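Long-range contacts in aminopeptidase N (Francisella tularensis subsp. tularensis, PDB 5DLL), which is a zinc-dependent M1-family aminopeptidase that releases N-terminal amino acids from peptides and is thought to act in the breakdown of intracellular peptides: residues Leu643-Lys648 with Asn686-Lys691; Leu696-Phe701 with Thr715-Ser720. All blocks are in the same frame, centred on the assembly; numbering follows the deposited sequence.

Contact 1 (Leu643-Lys648 with Asn686-Lys691)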
loop_
_atom_site.group_PDB
_atom_site.type_symbol
_atom_site.label_atom_id
_atom_site.label_comp_id
_atom_site.label_asym_id
_atom_site.label_seq_id
_atom_site.Cartn_x
_atom_site.Cartn_y
_atom_site.Cartn_z
ATOM N N LEU A 643 -22.385 -22.649 -13.007
ATOM C CA LEU A 643 -21.022 -22.920 -13.481
ATOM C C LEU A 643 -20.424 -24.149 -12.806
ATOM O O LEU A 643 -19.771 -24.966 -13.454
ATOM C CB LEU A 643 -20.113 -21.725 -13.212
ATOM C CG LEU A 643 -20.413 -20.440 -13.983
ATOM C CD1 LEU A 643 -19.747 -19.254 -13.299
ATOM C CD2 LEU A 643 -19.950 -20.563 -15.425
ATOM N N ALA A 644 -20.643 -24.256 -11.498
ATOM C CA ALA A 644 -20.191 -25.402 -10.711
ATOM C C ALA A 644 -20.704 -26.727 -11.263
ATOM O O ALA A 644 -19.951 -27.700 -11.328
ATOM C CB ALA A 644 -20.636 -25.244 -9.265
ATOM N N ASP A 645 -21.982 -26.750 -11.649
ATOM C CA ASP A 645 -22.670 -27.975 -12.085
ATOM C C ASP A 645 -22.452 -28.308 -13.560
ATOM O O ASP A 645 -22.174 -29.460 -13.906
ATOM C CB ASP A 645 -24.178 -27.870 -11.814
ATOM C CG ASP A 645 -24.539 -28.121 -10.355
ATOM O OD1 ASP A 645 -23.772 -28.803 -9.640
ATOM O OD2 ASP A 645 -25.610 -27.646 -9.923
ATOM N N LYS A 646 -22.594 -27.309 -14.428
ATOM C CA LYS A 646 -22.422 -27.523 -15.866
ATOM C C LYS A 646 -20.976 -27.883 -16.204
ATOM O O LYS A 646 -20.733 -28.841 -16.935
ATOM C CB LYS A 646 -22.861 -26.295 -16.667
ATOM C CG LYS A 646 -24.318 -25.915 -16.462
ATOM C CD LYS A 646 -24.889 -25.192 -17.672
ATOM C CE LYS A 646 -26.101 -24.348 -17.306
ATOM N NZ LYS A 646 -27.099 -25.093 -16.488
ATOM N N LEU A 647 -20.021 -27.131 -15.659
ATOM C CA LEU A 647 -18.601 -27.395 -15.897
ATOM C C LEU A 647 -17.973 -28.240 -14.782
ATOM O O LEU A 647 -16.776 -28.119 -14.514
ATOM C CB LEU A 647 -17.826 -26.078 -16.042
ATOM C CG LEU A 647 -18.437 -25.002 -16.945
ATOM C CD1 LEU A 647 -17.560 -23.762 -16.956
ATOM C CD2 LEU A 647 -18.638 -25.523 -18.357
ATOM N N LYS A 648 -18.766 -29.110 -14.154
ATOM C CA LYS A 648 -18.301 -29.897 -13.008
ATOM C C LYS A 648 -17.108 -30.794 -13.345
ATOM O O LYS A 648 -16.160 -30.881 -12.565
ATOM C CB LYS A 648 -19.436 -30.747 -12.432
ATOM C CG LYS A 648 -19.121 -31.300 -11.054
ATOM C CD LYS A 648 -20.318 -31.989 -10.418
ATOM C CE LYS A 648 -20.126 -32.126 -8.914
ATOM N NZ LYS A 648 -20.832 -33.311 -8.354
ATOM N N ASN A 686 -19.450 -25.260 -4.382
ATOM C CA ASN A 686 -20.669 -24.568 -4.794
ATOM C C ASN A 686 -21.552 -25.392 -5.748
ATOM O O ASN A 686 -22.558 -24.892 -6.251
ATOM C CB ASN A 686 -20.321 -23.219 -5.424
ATOM C CG ASN A 686 -19.698 -22.265 -4.432
ATOM O OD1 ASN A 686 -18.527 -21.902 -4.549
ATOM N ND2 ASN A 686 -20.475 -21.861 -3.435
ATOM N N ALA A 687 -21.177 -26.646 -5.998
ATOM C CA ALA A 687 -22.015 -27.567 -6.757
ATOM C C ALA A 687 -23.197 -28.050 -5.917
ATOM O O ALA A 687 -23.171 -27.960 -4.687
ATOM C CB ALA A 687 -21.189 -28.753 -7.224
ATOM N N SER A 688 -24.224 -28.565 -6.592
ATOM C CA SER A 688 -25.402 -29.129 -5.924
ATOM C C SER A 688 -25.079 -30.400 -5.133
ATOM O O SER A 688 -25.739 -30.685 -4.138
ATOM C CB SER A 688 -26.511 -29.421 -6.936
ATOM O OG SER A 688 -27.004 -28.224 -7.508
ATOM N N ASP A 689 -24.084 -31.163 -5.584
ATOM C CA ASP A 689 -23.537 -32.270 -4.796
ATOM C C ASP A 689 -22.095 -31.962 -4.372
ATOM O O ASP A 689 -21.200 -31.821 -5.208
ATOM C CB ASP A 689 -23.593 -33.582 -5.584
ATOM C CG ASP A 689 -23.443 -34.816 -4.695
ATOM O OD1 ASP A 689 -23.153 -34.672 -3.486
ATOM O OD2 ASP A 689 -23.623 -35.941 -5.207
ATOM N N GLN A 690 -21.879 -31.860 -3.064
ATOM C CA GLN A 690 -20.555 -31.568 -2.514
ATOM C C GLN A 690 -19.725 -32.828 -2.268
ATOM O O GLN A 690 -18.563 -32.733 -1.867
ATOM C CB GLN A 690 -20.692 -30.782 -1.209
ATOM C CG GLN A 690 -21.363 -29.431 -1.381
ATOM C CD GLN A 690 -21.418 -28.645 -0.088
ATOM O OE1 GLN A 690 -21.636 -29.205 0.986
ATOM N NE2 GLN A 690 -21.218 -27.336 -0.185
ATOM N N LYS A 691 -20.326 -33.996 -2.489
ATOM C CA LYS A 691 -19.633 -35.280 -2.388
ATOM C C LYS A 691 -18.203 -35.203 -2.938
ATOM O O LYS A 691 -17.242 -35.426 -2.202
ATOM C CB LYS A 691 -20.455 -36.359 -3.116
ATOM C CG LYS A 691 -19.721 -37.631 -3.527
ATOM C CD LYS A 691 -19.178 -38.424 -2.348
ATOM C CE LYS A 691 -18.529 -39.710 -2.838
ATOM N NZ LYS A 691 -18.062 -40.581 -1.727
#

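Contact 2 (Leu696-Phe701 with Thr715-Ser720)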
loop_
_atom_site.group_PDB
_atom_site.type_symbol
_atom_site.label_atom_id
_atom_site.label_comp_id
_atom_site.label_asym_id
_atom_site.label_seq_id
_atom_site.Cartn_x
_atom_site.Cartn_y
_atom_site.Cartn_z
ATOM N N LEU A 696 -12.032 -34.169 -1.943
ATOM C CA LEU A 696 -10.784 -33.554 -2.406
ATOM C C LEU A 696 -10.256 -32.513 -1.420
ATOM O O LEU A 696 -9.044 -32.408 -1.215
ATOM C CB LEU A 696 -10.971 -32.904 -3.787
ATOM C CG LEU A 696 -11.157 -33.845 -4.984
ATOM C CD1 LEU A 696 -11.469 -33.049 -6.245
ATOM C CD2 LEU A 696 -9.931 -34.723 -5.192
ATOM N N ALA A 697 -11.167 -31.742 -0.827
ATOM C CA ALA A 697 -10.802 -30.737 0.174
ATOM C C ALA A 697 -10.287 -31.390 1.452
ATOM O O ALA A 697 -9.317 -30.924 2.051
ATOM C CB ALA A 697 -11.994 -29.850 0.483
ATOM N N GLN A 698 -10.946 -32.476 1.854
ATOM C CA GLN A 698 -10.585 -33.210 3.063
ATOM C C GLN A 698 -9.189 -33.835 2.960
ATOM O O GLN A 698 -8.443 -33.848 3.941
ATOM C CB GLN A 698 -11.637 -34.290 3.358
ATOM C CG GLN A 698 -11.418 -35.061 4.655
ATOM C CD GLN A 698 -11.463 -34.170 5.881
ATOM O OE1 GLN A 698 -12.453 -33.481 6.126
ATOM N NE2 GLN A 698 -10.387 -34.182 6.662
ATOM N N GLN A 699 -8.841 -34.348 1.780
ATOM C CA GLN A 699 -7.516 -34.932 1.567
ATOM C C GLN A 699 -6.446 -33.846 1.532
ATOM O O GLN A 699 -5.410 -33.974 2.187
ATOM C CB GLN A 699 -7.472 -35.764 0.280
ATOM C CG GLN A 699 -8.272 -37.060 0.345
ATOM C CD GLN A 699 -7.800 -37.998 1.447
ATOM O OE1 GLN A 699 -6.640 -38.419 1.469
ATOM N NE2 GLN A 699 -8.703 -38.332 2.365
ATOM N N LEU A 700 -6.705 -32.780 0.777
ATOM C CA LEU A 700 -5.784 -31.645 0.685
ATOM C C LEU A 700 -5.481 -31.093 2.068
ATOM O O LEU A 700 -4.334 -30.771 2.384
ATOM C CB LEU A 700 -6.381 -30.540 -0.194
ATOM C CG LEU A 700 -5.521 -29.304 -0.488
ATOM C CD1 LEU A 700 -4.135 -29.699 -0.973
ATOM C CD2 LEU A 700 -6.211 -28.416 -1.513
ATOM N N PHE A 701 -6.528 -30.996 2.883
ATOM C CA PHE A 701 -6.412 -30.596 4.276
ATOM C C PHE A 701 -5.410 -31.473 5.027
ATOM O O PHE A 701 -4.526 -30.962 5.708
ATOM C CB PHE A 701 -7.787 -30.672 4.951
ATOM C CG PHE A 701 -7.833 -30.045 6.313
ATOM C CD1 PHE A 701 -7.685 -28.674 6.460
ATOM C CD2 PHE A 701 -8.041 -30.821 7.448
ATOM C CE1 PHE A 701 -7.732 -28.088 7.712
ATOM C CE2 PHE A 701 -8.092 -30.240 8.703
ATOM C CZ PHE A 701 -7.935 -28.873 8.836
ATOM N N THR A 715 -10.698 -23.385 4.203
ATOM C CA THR A 715 -11.717 -22.465 3.685
ATOM C C THR A 715 -12.851 -23.196 2.957
ATOM O O THR A 715 -14.023 -22.875 3.148
ATOM C CB THR A 715 -11.103 -21.431 2.712
ATOM O OG1 THR A 715 -9.994 -20.769 3.335
ATOM C CG2 THR A 715 -12.144 -20.391 2.273
ATOM N N GLU A 716 -12.498 -24.177 2.130
ATOM C CA GLU A 716 -13.483 -24.897 1.319
ATOM C C GLU A 716 -14.221 -25.949 2.144
ATOM O O GLU A 716 -15.392 -26.237 1.888
ATOM C CB GLU A 716 -12.815 -25.546 0.107
ATOM C CG GLU A 716 -11.997 -24.596 -0.762
ATOM C CD GLU A 716 -12.810 -23.493 -1.420
ATOM O OE1 GLU A 716 -14.059 -23.550 -1.385
ATOM O OE2 GLU A 716 -12.186 -22.563 -1.983
ATOM N N LEU A 717 -13.541 -26.506 3.143
ATOM C CA LEU A 717 -14.170 -27.430 4.089
ATOM C C LEU A 717 -15.252 -26.722 4.922
ATOM O O LEU A 717 -16.177 -27.367 5.409
ATOM C CB LEU A 717 -13.103 -28.056 5.008
ATOM C CG LEU A 717 -13.044 -29.579 5.198
ATOM C CD1 LEU A 717 -13.337 -30.347 3.917
ATOM C CD2 LEU A 717 -11.675 -29.971 5.743
ATOM N N LEU A 718 -15.128 -25.402 5.081
ATOM C CA LEU A 718 -16.136 -24.588 5.783
ATOM C C LEU A 718 -17.381 -24.274 4.940
ATOM O O LEU A 718 -18.399 -23.835 5.488
ATOM C CB LEU A 718 -15.532 -23.266 6.274
ATOM C CG LEU A 718 -14.431 -23.319 7.334
ATOM C CD1 LEU A 718 -13.874 -21.919 7.558
ATOM C CD2 LEU A 718 -14.946 -23.915 8.636
ATOM N N LYS A 719 -17.295 -24.472 3.624
ATOM C CA LYS A 719 -18.461 -24.337 2.736
ATOM C C LYS A 719 -19.345 -25.587 2.756
ATOM O O LYS A 719 -20.442 -25.580 2.190
ATOM C CB LYS A 719 -18.026 -24.038 1.296
ATOM C CG LYS A 719 -17.353 -22.685 1.111
ATOM C CD LYS A 719 -17.226 -22.326 -0.362
ATOM C CE LYS A 719 -16.695 -20.915 -0.551
ATOM N NZ LYS A 719 -16.847 -20.451 -1.957
ATOM N N SER A 720 -18.861 -26.652 3.397
ATOM C CA SER A 720 -19.617 -27.892 3.561
ATOM C C SER A 720 -20.936 -27.627 4.260
ATOM O O SER A 720 -20.984 -26.860 5.222
ATOM C CB SER A 720 -18.800 -28.897 4.383
ATOM O OG SER A 720 -19.515 -30.103 4.593
#

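Contact 1 (Leu643-Lys648 with Asn686-Lys691)
A687, D645 and K648 form the centre of this contact, where the end of one helix meets a loop. The D645 carboxylate takes two bonds from S688, a two-pronged grip that fixes its rotation: S688 N gives a nearly straight bond to OD1 (3.1 Å, 168°), meeting it on the syn side, and S688 OG donates to the syn lone pair of OD2 at 2.8 Å. With CG beside its own backbone N (chi1 -78°), the carboxylate reaches the loop; aspartate suits the place because its two oxygens match the spacing of a serine's N-H and hydroxyl. A687 offers only a methyl, which touches both D645 and K648: its CB lies 3.5 Å from D645 OD1 and 3.9 Å from K648 CE. A644 is equally small, so the backbones come close, with its CB 4.1 Å from A687 CB. K648 runs extended past the loop, its last methylene, CE, against the A687 methyl and its ammonium brought near the backbone oxygen of D689, while NZ stays 5.0 Å from D689 OD2, too far for a salt bridge. D689 OD1 accepts from K691 N, a capping bond at the start of helix 691-703. The corner thus joins the end of helix 629-646 and the first turn of helix 648-658 to the loop between helices 668-685 and 691-703, while L643 and L647 pack on helix 588-598.

Contact 2 (Leu696-Phe701 with Thr715-Ser720)
The backbone bond from F701 N to A697 O (2.9 Å) ties together two residues one helical turn apart, both of which turn their side chains toward L717. That leucine carries nearly all of the contact, its two methyls dividing the work. CD1 meets A697 CB at 3.7 Å, the small alanine letting a branched side chain come close to the helix backbone. CD2 lies over one face of the F701 ring, displaced toward the rim: a CH-pi contact, 4.2 Å from the ring centroid and 25° off the ring normal. F701 holds its CG opposite the backbone N (chi1 -169°), and the two side chains cross at about a right angle. Helices 691-703 and 707-717 are consecutive in the helical, ARM-repeat-like C-terminal domain, joined by a short loop, with A697, F701 and L717 making the apolar part of their contact. Q698 bends at chi2 (61°) and brings OE1 to 3.6 Å from L717 CD2, a van der Waals contact; glutamine suits this partly exposed side, its carboxamide reaching over the leucine. E716 joins only through its CB, near that of A697, since its carboxylate leads away. Helix 723-736 lies against the same pair: A729 touches L717, and R736 makes a cation-pi contact with F701.

Overall arrangement
The two contacts follow one another along the chain, contact 1 closing before contact 2 opens, and their centres are 15 Å apart. Helix 691-703 links them: the loop of contact 1 leads into it, and contact 2 packs its middle against the end of helix 707-717. They also touch directly, Q690 NE2 probably bonding to K719 O, so the residue just before helix 691-703 is tied to the chain that follows helix 707-717. All four segments belong to the ARM-repeat-like helical region (552-866), far from the zinc site of H309, H313 and E332. Together they join neighbouring helices of the C-terminal domain; contact 1 is partly buried and mixes polar bonds with alanine packing, whereas contact 2 is buried and mainly apolar.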